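PDB 5WIX: p-47 protein from Clostridium botulinum E1 str. 'BoNT E Beluga', which is of unknown function but shares the tulip-domain fold of bactericidal/permeability-increasing protein, which would be consistent with binding lipids or similar hydrophobic molecules. Local coordinates for residues A[221-224]-A[225-229]. Sequence-based numbering, arbitrary orientation.
Sequences TNVD and SSILS
Asp224 turns its carboxylate forward onto the backbone of Ser226, at the bend where the chain changes direction. The evidence is the hydrogen bond from Ser226 N to Asp224 OD2, at 2.7 Å, which closes an Asx turn. The N-H reaches OD2 from above the carboxylate, 51° out of its plane, rather than at the rim of the group. The chi1 of -170° explains the reach: CG lies anti to the amide nitrogen of Asp224 and beside its carbonyl carbon, the direction in which the chain continues.

A second bond spans the same bend. Ile227 N donates to Asp224 O over 3.2 Å, nearly straight at 170° though from above the carbonyl plane, while Ser225 and Ser226 between them have helical backbone angles, which identifies a beta turn of type I, close to its 3-10-like (type III) variant. Asp224 therefore accepts twice, by side chain and by main chain; an Asx turn and a beta turn that start at the same residue make up an Asx motif. A weak bond from Leu228 N to Ser225 O, 3.5 Å long, follows one residue further on.

The apolar contact pairs Val223 with Ile227. CG1 of Ile227 stands beside its own backbone N and anti to its carbonyl carbon, and with the chain extended beyond it about chi2, CD1 is carried back to Val223, where it meets CG2 at 3.7 Å, the two side chains crossing at about a right angle.

This turn belongs to the connection between strands 203-210 and 234-238. Both buried side chains rest on Val26 of strand 25-30, which lies between those two in the six-stranded antiparallel sheet. Val223 and Ser225 also touch Tyr195 of edge strand 187-195, whereas Ile227 O accepts a hydrogen bond from Gln429 NE2 on strand 426-432, linking the loop to strands well apart in the sheet.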
ATOM      1  N   THR A 221       8.793   8.710  -8.768  1.00 97.66           N
ATOM      2  CA  THR A 221       9.097   8.116  -7.485  1.00100.32           C
ATOM      3  C   THR A 221       8.482   8.982  -6.404  1.00104.65           C
ATOM      4  O   THR A 221       8.561   8.658  -5.219  1.00106.37           O
ATOM      5  CB  THR A 221      10.614   7.944  -7.274  1.00111.48           C
ATOM      6  OG1 THR A 221      11.303   9.143  -7.670  1.00121.11           O
ATOM      7  CG2 THR A 221      11.119   6.753  -8.101  1.00 95.25           C
ATOM      8  N   ASN A 222       7.840  10.069  -6.830  1.00108.70           N
ATOM      9  CA  ASN A 222       7.126  10.934  -5.905  1.00119.45           C
ATOM     10  C   ASN A 222       6.121  10.105  -5.102  1.00112.39           C
ATOM     11  O   ASN A 222       5.532   9.158  -5.612  1.00115.22           O
ATOM     12  CB  ASN A 222       6.434  12.076  -6.657  1.00129.07           C
ATOM     13  CG  ASN A 222       6.497  13.398  -5.901  1.00136.24           C
ATOM     14  OD1 ASN A 222       6.718  13.428  -4.683  1.00130.92           O
ATOM     15  ND2 ASN A 222       6.294  14.499  -6.623  1.00134.89           N
ATOM     16  N   VAL A 223       5.957  10.428  -3.829  1.00104.54           N
ATOM     17  CA  VAL A 223       5.078   9.643  -2.976  1.00 96.59           C
ATOM     18  C   VAL A 223       4.146  10.560  -2.196  1.00103.30           C
ATOM     19  O   VAL A 223       4.469  11.720  -1.920  1.00130.46           O
ATOM     20  CB  VAL A 223       5.885   8.754  -2.003  1.00 91.44           C
ATOM     21  CG1 VAL A 223       6.406   9.574  -0.902  1.00105.59           C
ATOM     22  CG2 VAL A 223       4.997   7.696  -1.405  1.00105.91           C
ATOM     23  N   ASP A 224       2.973  10.046  -1.864  1.00 89.46           N
ATOM     24  CA  ASP A 224       2.011  10.846  -1.148  1.00 94.82           C
ATOM     25  C   ASP A 224       2.388  10.825   0.318  1.00 93.87           C
ATOM     26  O   ASP A 224       2.452   9.759   0.929  1.00 84.67           O
ATOM     27  CB  ASP A 224       0.577  10.327  -1.353  1.00 79.11           C
ATOM     28  CG  ASP A 224      -0.464  11.292  -0.825  1.00 96.86           C
ATOM     29  OD1 ASP A 224      -1.626  11.217  -1.242  1.00 92.84           O
ATOM     30  OD2 ASP A 224      -0.117  12.155   0.008  1.00126.62           O
ATOM     31  N   SER A 225       2.621  12.005   0.887  1.00 99.76           N
ATOM     32  CA  SER A 225       2.924  12.101   2.306  1.00 99.01           C
ATOM     33  C   SER A 225       1.720  11.689   3.144  1.00102.49           C
ATOM     34  O   SER A 225       1.841  11.476   4.347  1.00122.15           O
ATOM     35  CB  SER A 225       3.366  13.520   2.674  1.00 98.45           C
ATOM     36  OG  SER A 225       2.288  14.258   3.221  1.00 94.79           O
ATOM     37  N   SER A 226       0.558  11.573   2.509  1.00 98.69           N
ATOM     38  CA  SER A 226      -0.642  11.095   3.193  1.00 98.49           C
ATOM     39  C   SER A 226      -0.415   9.732   3.833  1.00 88.98           C
ATOM     40  O   SER A 226      -1.030   9.439   4.868  1.00 80.62           O
ATOM     41  CB  SER A 226      -1.834  11.030   2.228  1.00118.58           C
ATOM     42  OG  SER A 226      -3.020  10.522   2.849  1.00141.21           O
ATOM     43  N   ILE A 227       0.474   8.924   3.240  1.00 84.63           N
ATOM     44  CA  ILE A 227       0.649   7.525   3.652  1.00 88.96           C
ATOM     45  C   ILE A 227       0.890   7.383   5.151  1.00100.32           C
ATOM     46  O   ILE A 227       0.349   6.473   5.791  1.00 89.37           O
ATOM     47  CB  ILE A 227       1.806   6.843   2.897  1.00 97.82           C
ATOM     48  CG1 ILE A 227       1.543   6.887   1.401  1.00119.55           C
ATOM     49  CG2 ILE A 227       1.912   5.377   3.291  1.00 93.35           C
ATOM     50  CD1 ILE A 227       2.441   5.973   0.617  1.00134.67           C
ATOM     51  N   LEU A 228       1.681   8.302   5.706  1.00102.35           N
ATOM     52  CA  LEU A 228       1.915   8.363   7.145  1.00 85.66           C
ATOM     53  C   LEU A 228       1.074   9.464   7.788  1.00 96.55           C
ATOM     54  O   LEU A 228       0.514  10.303   7.087  1.00 96.86           O
ATOM     55  CB  LEU A 228       3.391   8.600   7.427  1.00 93.18           C
ATOM     56  CG  LEU A 228       4.395   7.684   6.720  1.00103.68           C
ATOM     57  CD1 LEU A 228       5.858   8.247   6.779  1.00131.75           C
ATOM     58  CD2 LEU A 228       4.299   6.259   7.277  1.00104.36           C
ATOM     59  N   SER A 229       0.982   9.451   9.120  1.00109.00           N
ATOM     60  CA  SER A 229       0.318  10.513   9.893  1.00108.82           C
ATOM     61  C   SER A 229       0.929  10.630  11.278  1.00115.95           C
ATOM     62  O   SER A 229       1.760   9.807  11.659  1.00115.12           O
ATOM     63  CB  SER A 229      -1.176  10.251  10.015  1.00 86.06           C
ATOM     64  OG  SER A 229      -1.744  10.145   8.725  1.00 90.79           O
TER